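Local coordinates for nicotinate phosphoribosyltransferase (Saccharomyces cerevisiae, PDB 1VLP), which catalyses the ATP-dependent conversion of nicotinate and phosphoribosyl pyrophosphate to nicotinate ribonucleotide, the first step from nicotinic acid to NAD, at residues A[27-32]-A[94-99]; A[75-80]-A[103-108]; A[173-178]-A[342-347]; A[310-315]-A[348-353]. All blocks are in the same frame, centred on the assembly; numbering follows the deposited sequence.

Contact 1 (A[27-32]-A[94-99]); sequences YKITMH and SAYIKY
His32 and Tyr96 have the closest CA atoms of segments 27-32 and 94-99, 8.5 Å apart; the two helical segments cross at 107°, with axes 11.5 Å apart. A gap of that width is bridged by long side chains, and one histidine gathers two tyrosines. Its CB points to the other helix, and CG anti to the backbone N (chi1 -169°) carries the imidazole on to the tyrosine hydroxyls. ND1 is hydrogen-bonded to Tyr96 OH at 2.8 Å, the nitrogen lying in the plane of the phenol ring at its edge. NE2, on the far side of the imidazole, meets Tyr99 OH at 3.0 Å in a somewhat bent bond. The three rings form an aromatic cluster in the buried part of the N-terminal domain. Tyr96 also turns its edge to the imidazole in an offset edge-to-face pair, planes at 87°, with CE1 3.3 Å from His32 ND1. With both nitrogens engaged, rotation of the imidazole is fixed from two sides; a neutral histidine would probably give a proton to one hydroxyl and accept from the other. Ile29 CG2 also touches Tyr96 OH at 3.7 Å. Tyr99 reaches further, stacking on Phe36 and meeting Tyr105 edge to face.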
loop_
_atom_site.group_PDB
_atom_site.type_symbol
_atom_site.label_atom_id
_atom_site.label_comp_id
_atom_site.label_asym_id
_atom_site.label_seq_id
_atom_site.Cartn_x
_atom_site.Cartn_y
_atom_site.Cartn_z
ATOM N N TYR A 27 1.545 -2.772 -6.025
ATOM C CA TYR A 27 2.811 -3.073 -5.329
ATOM C C TYR A 27 2.835 -4.488 -4.767
ATOM O O TYR A 27 3.915 -5.088 -4.669
ATOM C CB TYR A 27 3.181 -2.044 -4.258
ATOM C CG TYR A 27 2.493 -2.230 -2.913
ATOM C CD1 TYR A 27 3.018 -3.098 -1.951
ATOM C CD2 TYR A 27 1.331 -1.567 -2.616
ATOM C CE1 TYR A 27 2.388 -3.269 -0.711
ATOM C CE2 TYR A 27 0.686 -1.739 -1.364
ATOM C CZ TYR A 27 1.218 -2.583 -0.434
ATOM O OH TYR A 27 0.562 -2.716 0.770
ATOM N N LYS A 28 1.664 -5.070 -4.475
ATOM C CA LYS A 28 1.670 -6.462 -4.000
ATOM C C LYS A 28 2.131 -7.466 -5.048
ATOM O O LYS A 28 2.872 -8.396 -4.746
ATOM C CB LYS A 28 0.317 -6.853 -3.366
ATOM C CG LYS A 28 -0.019 -6.057 -2.114
ATOM C CD LYS A 28 0.369 -6.712 -0.758
ATOM C CE LYS A 28 1.835 -6.863 -0.419
ATOM N NZ LYS A 28 1.940 -7.339 1.014
ATOM N N ILE A 29 1.736 -7.268 -6.301
ATOM C CA ILE A 29 2.166 -8.105 -7.384
ATOM C C ILE A 29 3.621 -7.928 -7.736
ATOM O O ILE A 29 4.315 -8.894 -7.999
ATOM C CB ILE A 29 1.202 -7.908 -8.608
ATOM C CG1 ILE A 29 -0.223 -8.364 -8.229
ATOM C CG2 ILE A 29 1.669 -8.641 -9.876
ATOM C CD1 ILE A 29 -0.352 -9.848 -7.819
ATOM N N THR A 30 4.105 -6.698 -7.758
ATOM C CA THR A 30 5.552 -6.492 -8.031
ATOM C C THR A 30 6.400 -7.070 -6.882
ATOM O O THR A 30 7.391 -7.768 -7.163
ATOM C CB THR A 30 5.895 -5.035 -8.338
ATOM O OG1 THR A 30 5.418 -4.182 -7.299
ATOM C CG2 THR A 30 5.266 -4.624 -9.662
HETATM N N MSE A 31 6.012 -6.871 -5.623
HETATM C CA MSE A 31 6.669 -7.560 -4.532
HETATM C C MSE A 31 6.637 -9.064 -4.653
HETATM O O MSE A 31 7.621 -9.724 -4.442
HETATM C CB MSE A 31 5.970 -7.218 -3.202
HETATM C CG MSE A 31 6.301 -5.893 -2.592
HETATM SE SE MSE A 31 8.171 -5.966 -1.955
HETATM C CE MSE A 31 8.048 -7.255 -0.689
ATOM N N HIS A 32 5.475 -9.586 -5.033
ATOM C CA HIS A 32 5.320 -11.030 -5.223
ATOM C C HIS A 32 6.357 -11.545 -6.250
ATOM O O HIS A 32 7.023 -12.549 -6.065
ATOM C CB HIS A 32 3.887 -11.333 -5.691
ATOM C CG HIS A 32 3.554 -12.794 -5.675
ATOM N ND1 HIS A 32 2.564 -13.339 -6.483
ATOM C CD2 HIS A 32 4.064 -13.827 -4.948
ATOM C CE1 HIS A 32 2.475 -14.641 -6.228
ATOM N NE2 HIS A 32 3.397 -14.967 -5.333
ATOM N N SER A 94 9.349 -13.368 -16.924
ATOM C CA SER A 94 8.724 -14.519 -17.539
ATOM C C SER A 94 8.406 -15.669 -16.598
ATOM O O SER A 94 7.301 -16.252 -16.645
ATOM C CB SER A 94 9.620 -15.019 -18.694
ATOM O OG SER A 94 9.484 -14.078 -19.729
ATOM N N ALA A 95 9.365 -15.981 -15.736
ATOM C CA ALA A 95 9.239 -17.109 -14.837
ATOM C C ALA A 95 8.166 -16.912 -13.765
ATOM O O ALA A 95 7.556 -17.882 -13.320
ATOM C CB ALA A 95 10.572 -17.414 -14.202
ATOM N N TYR A 96 7.967 -15.660 -13.381
ATOM C CA TYR A 96 6.926 -15.264 -12.424
ATOM C C TYR A 96 5.555 -15.481 -13.055
ATOM O O TYR A 96 4.707 -16.151 -12.479
ATOM C CB TYR A 96 7.119 -13.834 -11.918
ATOM C CG TYR A 96 5.900 -13.362 -11.123
ATOM C CD1 TYR A 96 5.690 -13.786 -9.808
ATOM C CD2 TYR A 96 4.951 -12.531 -11.706
ATOM C CE1 TYR A 96 4.537 -13.387 -9.084
ATOM C CE2 TYR A 96 3.824 -12.107 -11.002
ATOM C CZ TYR A 96 3.614 -12.551 -9.686
ATOM O OH TYR A 96 2.515 -12.141 -9.014
ATOM N N ILE A 97 5.388 -14.987 -14.278
ATOM C CA ILE A 97 4.127 -15.163 -15.035
ATOM C C ILE A 97 3.776 -16.639 -15.213
ATOM O O ILE A 97 2.602 -17.001 -15.058
ATOM C CB ILE A 97 4.208 -14.427 -16.395
ATOM C CG1 ILE A 97 4.321 -12.905 -16.179
ATOM C CG2 ILE A 97 3.026 -14.777 -17.310
ATOM C CD1 ILE A 97 3.082 -12.173 -15.553
ATOM N N LYS A 98 4.766 -17.475 -15.570
ATOM C CA LYS A 98 4.573 -18.924 -15.649
ATOM C C LYS A 98 4.102 -19.541 -14.329
ATOM O O LYS A 98 3.200 -20.417 -14.309
ATOM C CB LYS A 98 5.859 -19.621 -16.112
ATOM C CG LYS A 98 5.725 -21.115 -16.324
ATOM C CD LYS A 98 6.867 -21.663 -17.191
ATOM N N TYR A 99 4.715 -19.071 -13.241
ATOM C CA TYR A 99 4.412 -19.526 -11.896
ATOM C C TYR A 99 2.983 -19.196 -11.481
ATOM O O TYR A 99 2.274 -20.088 -11.005
ATOM C CB TYR A 99 5.478 -18.988 -10.915
ATOM C CG TYR A 99 5.084 -18.743 -9.494
ATOM C CD1 TYR A 99 4.995 -19.777 -8.571
ATOM C CD2 TYR A 99 4.886 -17.434 -9.044
ATOM C CE1 TYR A 99 4.656 -19.512 -7.251
ATOM C CE2 TYR A 99 4.573 -17.165 -7.738
ATOM C CZ TYR A 99 4.440 -18.202 -6.855
ATOM O OH TYR A 99 4.141 -17.909 -5.544
#

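Contact 2 (A[75-80]-A[103-108]); sequences LRFTEE and SNYKLH
Arg76 and Lys106 run alongside each other in the same direction where two loops of the N-terminal domain meet, each leading into a helix: Thr78 is at the N-cap of helix 79-88, His108 at that of helix 109-112. No direct hydrogen bond joins the loops. The arginine chain bends at chi2 (-68°), bringing CD to 3.3 Å from Tyr105 O and presenting one face of the guanidinium to Lys106 CB. In Lys106, chi1 of 61° tucks CG over the backbone, flanked by N and C, and further bends return NZ to bond Asn104 O at 2.8 Å. The two cationic ends stay apart, Arg76 NH2 and Lys106 NZ 5.2 Å from each other. Cut back to an alanine, Lys106 would keep CB against the guanidinium, but without CD and NZ, Arg76 NH2 would probably lose its cover and Asn104 O its ammonium partner. Phe77 CE2 and Tyr105 CE2 touch at 3.7 Å, their rings oblique. Arg76 NH1 donates almost straight to Leu75 O, from well above the carbonyl plane, and also to Gly73 O. One water links Leu75 O to Leu107 N; a second, in the guanidinium plane, accepts from Arg76 NE at 2.8 Å and donates to Ser103 O.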
loop_
_atom_site.group_PDB
_atom_site.type_symbol
_atom_site.label_atom_id
_atom_site.label_comp_id
_atom_site.label_asym_id
_atom_site.label_seq_id
_atom_site.Cartn_x
_atom_site.Cartn_y
_atom_site.Cartn_z
ATOM N N LEU A 75 -9.542 -18.495 -5.411
ATOM C CA LEU A 75 -9.163 -17.585 -6.466
ATOM C C LEU A 75 -8.068 -18.173 -7.341
ATOM O O LEU A 75 -7.147 -18.812 -6.847
ATOM C CB LEU A 75 -8.671 -16.275 -5.862
ATOM C CG LEU A 75 -9.664 -15.422 -5.081
ATOM C CD1 LEU A 75 -8.997 -14.363 -4.350
ATOM C CD2 LEU A 75 -10.744 -14.861 -6.055
ATOM N N ARG A 76 -8.132 -17.894 -8.639
ATOM C CA ARG A 76 -7.038 -18.218 -9.553
ATOM C C ARG A 76 -6.838 -17.009 -10.484
ATOM O O ARG A 76 -7.784 -16.279 -10.732
ATOM C CB ARG A 76 -7.361 -19.443 -10.383
ATOM C CG ARG A 76 -7.666 -20.689 -9.561
ATOM C CD ARG A 76 -6.445 -21.242 -8.804
ATOM N NE ARG A 76 -6.749 -22.529 -8.165
ATOM C CZ ARG A 76 -7.291 -22.675 -6.957
ATOM N NH1 ARG A 76 -7.577 -21.647 -6.210
ATOM N NH2 ARG A 76 -7.524 -23.882 -6.475
ATOM N N PHE A 77 -5.638 -16.794 -11.007
ATOM C CA PHE A 77 -5.483 -15.762 -12.042
ATOM C C PHE A 77 -6.107 -16.283 -13.341
ATOM O O PHE A 77 -5.692 -17.333 -13.843
ATOM C CB PHE A 77 -4.013 -15.419 -12.327
ATOM C CG PHE A 77 -3.329 -14.637 -11.245
ATOM C CD1 PHE A 77 -3.476 -13.248 -11.153
ATOM C CD2 PHE A 77 -2.527 -15.271 -10.330
ATOM C CE1 PHE A 77 -2.844 -12.527 -10.185
ATOM C CE2 PHE A 77 -1.911 -14.561 -9.335
ATOM C CZ PHE A 77 -2.055 -13.170 -9.274
ATOM N N THR A 78 -7.098 -15.574 -13.880
ATOM C CA THR A 78 -7.691 -15.975 -15.161
ATOM C C THR A 78 -6.782 -15.643 -16.356
ATOM O O THR A 78 -5.832 -14.843 -16.260
ATOM C CB THR A 78 -9.061 -15.271 -15.418
ATOM O OG1 THR A 78 -8.843 -13.883 -15.736
ATOM C CG2 THR A 78 -10.017 -15.432 -14.192
ATOM N N GLU A 79 -7.116 -16.196 -17.503
ATOM C CA GLU A 79 -6.382 -15.905 -18.728
ATOM C C GLU A 79 -6.322 -14.427 -19.034
ATOM O O GLU A 79 -5.260 -13.872 -19.380
ATOM C CB GLU A 79 -7.069 -16.653 -19.889
ATOM C CG GLU A 79 -6.251 -16.873 -21.065
ATOM C CD GLU A 79 -6.965 -17.877 -21.982
ATOM O OE1 GLU A 79 -7.815 -17.435 -22.786
ATOM O OE2 GLU A 79 -6.733 -19.104 -21.832
ATOM N N GLU A 80 -7.469 -13.766 -18.891
ATOM C CA GLU A 80 -7.603 -12.320 -19.175
ATOM C C GLU A 80 -6.800 -11.507 -18.165
ATOM O O GLU A 80 -6.188 -10.506 -18.505
ATOM C CB GLU A 80 -9.084 -11.927 -19.091
ATOM C CG GLU A 80 -9.433 -10.473 -19.442
ATOM C CD GLU A 80 -10.941 -10.273 -19.682
ATOM O OE1 GLU A 80 -11.589 -11.221 -20.208
ATOM O OE2 GLU A 80 -11.475 -9.182 -19.345
ATOM N N SER A 103 -1.524 -24.193 -13.192
ATOM C CA SER A 103 -2.652 -24.756 -12.448
ATOM C C SER A 103 -2.270 -25.069 -10.996
ATOM O O SER A 103 -3.139 -25.236 -10.138
ATOM C CB SER A 103 -3.174 -26.015 -13.149
ATOM O OG SER A 103 -2.149 -26.983 -13.257
ATOM N N ASN A 104 -0.969 -25.125 -10.716
ATOM C CA ASN A 104 -0.506 -25.369 -9.350
ATOM C C ASN A 104 -0.668 -24.155 -8.432
ATOM O O ASN A 104 -0.792 -24.320 -7.202
ATOM C CB ASN A 104 0.953 -25.849 -9.310
ATOM C CG ASN A 104 1.156 -27.173 -10.017
ATOM O OD1 ASN A 104 0.435 -28.157 -9.772
ATOM N ND2 ASN A 104 2.125 -27.203 -10.921
ATOM N N TYR A 105 -0.680 -22.939 -9.006
ATOM C CA TYR A 105 -0.792 -21.737 -8.211
ATOM C C TYR A 105 -2.164 -21.545 -7.475
ATOM O O TYR A 105 -3.250 -21.594 -8.093
ATOM C CB TYR A 105 -0.446 -20.480 -9.031
ATOM C CG TYR A 105 -0.477 -19.289 -8.123
ATOM C CD1 TYR A 105 0.606 -19.026 -7.269
ATOM C CD2 TYR A 105 -1.632 -18.512 -7.998
ATOM C CE1 TYR A 105 0.558 -17.988 -6.363
ATOM C CE2 TYR A 105 -1.684 -17.450 -7.076
ATOM C CZ TYR A 105 -0.573 -17.202 -6.283
ATOM O OH TYR A 105 -0.587 -16.179 -5.378
ATOM N N LYS A 106 -2.096 -21.277 -6.175
ATOM C CA LYS A 106 -3.232 -20.812 -5.428
ATOM C C LYS A 106 -2.788 -20.341 -4.066
ATOM O O LYS A 106 -1.682 -20.662 -3.619
ATOM C CB LYS A 106 -4.259 -21.935 -5.242
ATOM C CG LYS A 106 -3.723 -23.111 -4.472
ATOM C CD LYS A 106 -4.576 -24.370 -4.690
ATOM C CE LYS A 106 -3.705 -25.651 -4.721
ATOM N NZ LYS A 106 -2.755 -25.804 -5.892
ATOM N N LEU A 107 -3.671 -19.614 -3.409
ATOM C CA LEU A 107 -3.485 -19.273 -1.998
ATOM C C LEU A 107 -3.972 -20.450 -1.154
ATOM O O LEU A 107 -4.915 -21.184 -1.566
ATOM C CB LEU A 107 -4.276 -17.986 -1.672
ATOM C CG LEU A 107 -3.839 -16.700 -2.375
ATOM C CD1 LEU A 107 -4.802 -15.599 -1.981
ATOM C CD2 LEU A 107 -2.360 -16.384 -1.987
ATOM N N HIS A 108 -3.370 -20.605 0.028
ATOM C CA HIS A 108 -3.751 -21.665 0.965
ATOM C C HIS A 108 -4.075 -21.045 2.295
ATOM O O HIS A 108 -3.278 -21.128 3.226
ATOM C CB HIS A 108 -2.631 -22.717 1.125
ATOM C CG HIS A 108 -2.165 -23.322 -0.170
ATOM N ND1 HIS A 108 -1.244 -22.701 -0.995
ATOM C CD2 HIS A 108 -2.493 -24.478 -0.779
ATOM C CE1 HIS A 108 -1.029 -23.455 -2.058
ATOM N NE2 HIS A 108 -1.795 -24.530 -1.960
HETATM O O HOH W 1 -6.256 -18.864 -4.385
HETATM O O HOH W 2 -5.649 -24.755 -9.489
#

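Contact 3 (A[173-178]-A[342-347]); sequences EKKAET and LNVEKA
Val344, in the first turn of helix 344-356, wedges both its methyl groups against Lys175 and Thr178 of helix 168-181. The setting is the parallel sheet of the barrel-like domain: the two helices precede strands 360-365 and 186-188, neighbours in that sheet. Apolar contact does the joining. With Val344 CG1 anti to the backbone N (chi1 169°), this methyl reaches Thr178 CG2 at 3.6 Å, while the other branch, CG2, meets Lys175 CB at 3.7 Å. The valine therefore spans residues one turn apart, i and i+3, on the facing helix. With both branches gone, as in an alanine here, a gap would probably open beside Thr178 CG2 and Lys175 CB. Polar interactions run past the contact instead of across it. Lys175, extended beyond CG, carries NZ away to a salt bridge with Asp372 and a hydrogen bond to Asn368. Its side chain lies about 9 Å from that of Thr367, which is thought to bind phosphoribosyl pyrophosphate. Within 342-347 the polar element is a helix cap. Asn343 holds the N-cap, and its OD1 takes Lys346 N at 2.9 Å in a bond of 170°, approached nearly along the C=O axis.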
loop_
_atom_site.group_PDB
_atom_site.type_symbol
_atom_site.label_atom_id
_atom_site.label_comp_id
_atom_site.label_asym_id
_atom_site.label_seq_id
_atom_site.Cartn_x
_atom_site.Cartn_y
_atom_site.Cartn_z
ATOM N N GLU A 173 -15.854 13.112 -7.066
ATOM C CA GLU A 173 -15.805 13.958 -8.256
ATOM C C GLU A 173 -15.321 15.377 -7.950
ATOM O O GLU A 173 -14.417 15.902 -8.632
ATOM C CB GLU A 173 -17.163 14.003 -8.918
ATOM C CG GLU A 173 -17.144 14.762 -10.224
ATOM C CD GLU A 173 -18.541 15.040 -10.795
ATOM O OE1 GLU A 173 -19.572 14.782 -10.136
ATOM O OE2 GLU A 173 -18.601 15.549 -11.928
ATOM N N LYS A 174 -15.862 15.961 -6.894
ATOM C CA LYS A 174 -15.457 17.301 -6.455
ATOM C C LYS A 174 -14.001 17.355 -6.056
ATOM O O LYS A 174 -13.312 18.316 -6.397
ATOM C CB LYS A 174 -16.349 17.790 -5.299
ATOM C CG LYS A 174 -15.876 19.090 -4.706
ATOM C CD LYS A 174 -16.889 19.721 -3.792
ATOM C CE LYS A 174 -16.431 21.085 -3.243
ATOM N NZ LYS A 174 -17.327 21.382 -2.072
ATOM N N LYS A 175 -13.519 16.327 -5.338
ATOM C CA LYS A 175 -12.110 16.253 -4.955
ATOM C C LYS A 175 -11.245 16.210 -6.207
ATOM O O LYS A 175 -10.325 16.998 -6.356
ATOM C CB LYS A 175 -11.825 15.039 -4.085
ATOM C CG LYS A 175 -12.528 15.149 -2.726
ATOM C CD LYS A 175 -12.267 13.908 -1.904
ATOM C CE LYS A 175 -13.018 13.925 -0.615
ATOM N NZ LYS A 175 -12.868 12.598 0.109
ATOM N N ALA A 176 -11.576 15.301 -7.111
ATOM C CA ALA A 176 -10.824 15.145 -8.338
ATOM C C ALA A 176 -10.787 16.466 -9.134
ATOM O O ALA A 176 -9.742 16.865 -9.622
ATOM C CB ALA A 176 -11.396 14.034 -9.138
ATOM N N GLU A 177 -11.903 17.153 -9.204
ATOM C CA GLU A 177 -11.975 18.385 -9.974
ATOM C C GLU A 177 -11.100 19.442 -9.371
ATOM O O GLU A 177 -10.463 20.178 -10.089
ATOM C CB GLU A 177 -13.414 18.841 -10.107
ATOM C CG GLU A 177 -14.231 17.879 -10.992
ATOM C CD GLU A 177 -15.606 18.370 -11.354
ATOM O OE1 GLU A 177 -16.011 19.442 -10.849
ATOM O OE2 GLU A 177 -16.260 17.679 -12.191
ATOM N N THR A 178 -11.052 19.528 -8.045
ATOM C CA THR A 178 -10.143 20.482 -7.413
ATOM C C THR A 178 -8.690 20.174 -7.729
ATOM O O THR A 178 -7.876 21.072 -8.043
ATOM C CB THR A 178 -10.395 20.560 -5.910
ATOM O OG1 THR A 178 -11.763 20.930 -5.691
ATOM C CG2 THR A 178 -9.490 21.593 -5.229
ATOM N N LEU A 342 -2.956 11.676 2.730
ATOM C CA LEU A 342 -3.222 12.918 1.989
ATOM C C LEU A 342 -4.705 13.235 1.892
ATOM O O LEU A 342 -5.556 12.334 1.958
ATOM C CB LEU A 342 -2.722 12.765 0.564
ATOM C CG LEU A 342 -1.227 12.960 0.409
ATOM C CD1 LEU A 342 -0.873 12.635 -0.965
ATOM C CD2 LEU A 342 -0.833 14.402 0.727
ATOM N N ASN A 343 -4.980 14.525 1.754
ATOM C CA ASN A 343 -6.294 15.018 1.309
ATOM C C ASN A 343 -6.007 16.080 0.286
ATOM O O ASN A 343 -4.828 16.331 -0.016
ATOM C CB ASN A 343 -7.115 15.524 2.508
ATOM C CG ASN A 343 -6.418 16.610 3.280
ATOM O OD1 ASN A 343 -5.700 17.400 2.720
ATOM N ND2 ASN A 343 -6.618 16.638 4.587
ATOM N N VAL A 344 -7.046 16.687 -0.279
ATOM C CA VAL A 344 -6.839 17.597 -1.389
ATOM C C VAL A 344 -6.032 18.815 -0.989
ATOM O O VAL A 344 -5.112 19.259 -1.705
ATOM C CB VAL A 344 -8.210 18.028 -1.999
ATOM C CG1 VAL A 344 -8.026 19.191 -2.991
ATOM C CG2 VAL A 344 -8.880 16.833 -2.686
ATOM N N GLU A 345 -6.344 19.383 0.183
ATOM C CA GLU A 345 -5.654 20.609 0.600
ATOM C C GLU A 345 -4.165 20.343 0.829
ATOM O O GLU A 345 -3.315 21.182 0.444
ATOM C CB GLU A 345 -6.309 21.200 1.872
ATOM C CG GLU A 345 -7.502 22.127 1.590
ATOM C CD GLU A 345 -8.392 22.371 2.830
ATOM O OE1 GLU A 345 -8.286 21.609 3.824
ATOM O OE2 GLU A 345 -9.204 23.305 2.802
ATOM N N LYS A 346 -3.844 19.238 1.504
ATOM C CA LYS A 346 -2.421 18.833 1.690
ATOM C C LYS A 346 -1.695 18.618 0.353
ATOM O O LYS A 346 -0.606 19.150 0.153
ATOM C CB LYS A 346 -2.294 17.576 2.530
ATOM C CG LYS A 346 -2.567 17.759 4.034
ATOM C CD LYS A 346 -2.579 16.373 4.630
ATOM C CE LYS A 346 -2.707 16.330 6.122
ATOM N NZ LYS A 346 -2.571 14.899 6.547
ATOM N N ALA A 347 -2.317 17.895 -0.573
ATOM C CA ALA A 347 -1.739 17.701 -1.915
ATOM C C ALA A 347 -1.381 19.053 -2.555
ATOM O O ALA A 347 -0.268 19.279 -3.062
ATOM C CB ALA A 347 -2.689 16.926 -2.808
#

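Contact 4 (A[310-315]-A[348-353]); sequences GDPVEY and ITYSHA
Tyr350 owes its meeting with Pro312 to two torsions: CG stands anti to the carbonyl carbon (chi1 -57°), and a low chi2 (-22°) turns the ring so that one face receives the proline. Pro312 CB sits 3.7 Å above the ring centroid, a CH-pi contact only 9° from the ring normal. The neighbouring ring carbon, Pro312 CG, shifts toward the phenol end and touches Tyr350 CZ at 3.5 Å. Beside this pair Val313 uses a single branch, its CG2, placed alongside the backbone N, which comes within 4.1 Å of Ala353 CB. The small alanine is consistent with the close backbones here, Val313 CA and Ala353 CA 6.3 Å apart. Both proline and valine belong to the first turn of their helix, and the turn is held by Asp311 at the N-cap: its OD1 receives Glu314 N through the anti lone pair at 2.9 Å. The contact is thus a plain apolar one between neighbouring helices of a repeated beta-alpha-beta arrangement. Helix 312-326 follows strand 304-307, where Pro312 also rests on Gln307; helix 344-356 follows strand 335-338, and Tyr350 reaches down to Tyr338 of that strand and to Phe363 of strand 360-365.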
loop_
_atom_site.group_PDB
_atom_site.type_symbol
_atom_site.label_atom_id
_atom_site.label_comp_id
_atom_site.label_asym_id
_atom_site.label_seq_id
_atom_site.Cartn_x
_atom_site.Cartn_y
_atom_site.Cartn_z
ATOM N N GLY A 310 7.199 11.466 8.224
ATOM C CA GLY A 310 7.873 12.682 8.611
ATOM C C GLY A 310 7.188 13.893 8.044
ATOM O O GLY A 310 6.101 13.811 7.512
ATOM N N ASP A 311 7.846 15.029 8.138
ATOM C CA ASP A 311 7.313 16.286 7.608
ATOM C C ASP A 311 7.580 16.427 6.111
ATOM O O ASP A 311 8.758 16.448 5.690
ATOM C CB ASP A 311 7.930 17.461 8.346
ATOM C CG ASP A 311 7.295 18.777 7.933
ATOM O OD1 ASP A 311 7.765 19.363 6.958
ATOM O OD2 ASP A 311 6.283 19.197 8.541
ATOM N N PRO A 312 6.529 16.482 5.303
ATOM C CA PRO A 312 6.721 16.474 3.852
ATOM C C PRO A 312 7.523 17.662 3.288
ATOM O O PRO A 312 8.270 17.481 2.322
ATOM C CB PRO A 312 5.294 16.491 3.299
ATOM C CG PRO A 312 4.478 15.857 4.428
ATOM C CD PRO A 312 5.092 16.429 5.664
ATOM N N VAL A 313 7.395 18.838 3.908
ATOM C CA VAL A 313 8.137 20.018 3.440
ATOM C C VAL A 313 9.614 19.870 3.748
ATOM O O VAL A 313 10.451 20.071 2.871
ATOM C CB VAL A 313 7.561 21.289 4.020
ATOM C CG1 VAL A 313 8.384 22.502 3.591
ATOM C CG2 VAL A 313 6.081 21.402 3.556
ATOM N N GLU A 314 9.921 19.425 4.966
ATOM C CA GLU A 314 11.297 19.161 5.349
ATOM C C GLU A 314 11.914 18.069 4.469
ATOM O O GLU A 314 13.041 18.244 4.005
ATOM C CB GLU A 314 11.419 18.874 6.854
ATOM C CG GLU A 314 11.246 20.142 7.742
ATOM C CD GLU A 314 12.170 21.313 7.326
ATOM O OE1 GLU A 314 13.424 21.136 7.251
ATOM O OE2 GLU A 314 11.644 22.415 7.048
ATOM N N TYR A 315 11.172 16.991 4.232
ATOM C CA TYR A 315 11.591 15.950 3.277
ATOM C C TYR A 315 11.927 16.519 1.908
ATOM O O TYR A 315 12.947 16.206 1.314
ATOM C CB TYR A 315 10.521 14.876 3.152
ATOM C CG TYR A 315 10.961 13.705 2.329
ATOM C CD1 TYR A 315 11.752 12.710 2.891
ATOM C CD2 TYR A 315 10.579 13.575 1.010
ATOM C CE1 TYR A 315 12.107 11.601 2.133
ATOM C CE2 TYR A 315 10.931 12.489 0.261
ATOM C CZ TYR A 315 11.688 11.497 0.824
ATOM O OH TYR A 315 12.077 10.412 0.048
ATOM N N ILE A 348 -2.306 20.002 -2.502
ATOM C CA ILE A 348 -2.030 21.332 -3.050
ATOM C C ILE A 348 -0.843 22.049 -2.371
ATOM O O ILE A 348 0.081 22.566 -3.026
ATOM C CB ILE A 348 -3.326 22.183 -3.046
ATOM C CG1 ILE A 348 -4.318 21.592 -4.025
ATOM C CG2 ILE A 348 -3.074 23.621 -3.468
ATOM C CD1 ILE A 348 -5.708 22.177 -3.905
ATOM N N THR A 349 -0.871 22.068 -1.053
ATOM C CA THR A 349 0.240 22.616 -0.288
ATOM C C THR A 349 1.595 21.996 -0.630
ATOM O O THR A 349 2.600 22.718 -0.770
ATOM C CB THR A 349 0.000 22.413 1.205
ATOM O OG1 THR A 349 -1.218 23.074 1.553
ATOM C CG2 THR A 349 1.156 23.000 2.015
ATOM N N TYR A 350 1.635 20.675 -0.679
ATOM C CA TYR A 350 2.872 19.953 -0.992
ATOM C C TYR A 350 3.292 20.154 -2.460
ATOM O O TYR A 350 4.521 20.238 -2.767
ATOM C CB TYR A 350 2.744 18.447 -0.640
ATOM C CG TYR A 350 2.387 18.175 0.799
ATOM C CD1 TYR A 350 2.627 19.131 1.800
ATOM C CD2 TYR A 350 1.851 16.951 1.166
ATOM C CE1 TYR A 350 2.272 18.889 3.133
ATOM C CE2 TYR A 350 1.487 16.703 2.485
ATOM C CZ TYR A 350 1.710 17.680 3.454
ATOM O OH TYR A 350 1.400 17.436 4.772
ATOM N N SER A 351 2.326 20.306 -3.350
ATOM C CA SER A 351 2.661 20.612 -4.727
ATOM C C SER A 351 3.415 21.954 -4.855
ATOM O O SER A 351 4.337 22.091 -5.630
ATOM C CB SER A 351 1.404 20.616 -5.600
ATOM O OG SER A 351 0.652 21.808 -5.449
ATOM N N HIS A 352 3.012 22.919 -4.047
ATOM C CA HIS A 352 3.721 24.211 -3.956
ATOM C C HIS A 352 5.145 24.077 -3.441
ATOM O O HIS A 352 6.087 24.672 -4.004
ATOM C CB HIS A 352 2.943 25.154 -3.060
ATOM C CG HIS A 352 1.622 25.555 -3.651
ATOM N ND1 HIS A 352 0.603 26.131 -2.912
ATOM C CD2 HIS A 352 1.146 25.422 -4.914
ATOM C CE1 HIS A 352 -0.430 26.352 -3.707
ATOM N NE2 HIS A 352 -0.129 25.924 -4.924
ATOM N N ALA A 353 5.297 23.343 -2.374
ATOM C CA ALA A 353 6.639 23.092 -1.794
ATOM C C ALA A 353 7.553 22.384 -2.803
ATOM O O ALA A 353 8.712 22.763 -2.972
ATOM C CB ALA A 353 6.536 22.280 -0.472
#

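How the contacts relate
From the N terminus, contact 1 closes a loop from helix 26-38 to helix 94-101. Contact 2 opens inside that loop, at 75-80, and ends beyond it at 103-108, so the two cross; they also touch, Ile29 meeting Phe77 and Tyr99 meeting Tyr105. Together they tie these helices to the loops leading into helices 79-88 and 109-112. Further along, contact 3 opens at 173-178 and makes a long closure to 342-347 of the barrel-like domain. Contact 4 starts within that span, at 310-315, and ends just past it, again crossing. Both use helix 344-356, which packs on helix 168-181 in contact 3 and helix 312-326 in contact 4. The two pairs, in series, lie on opposite sides of the chain's centre.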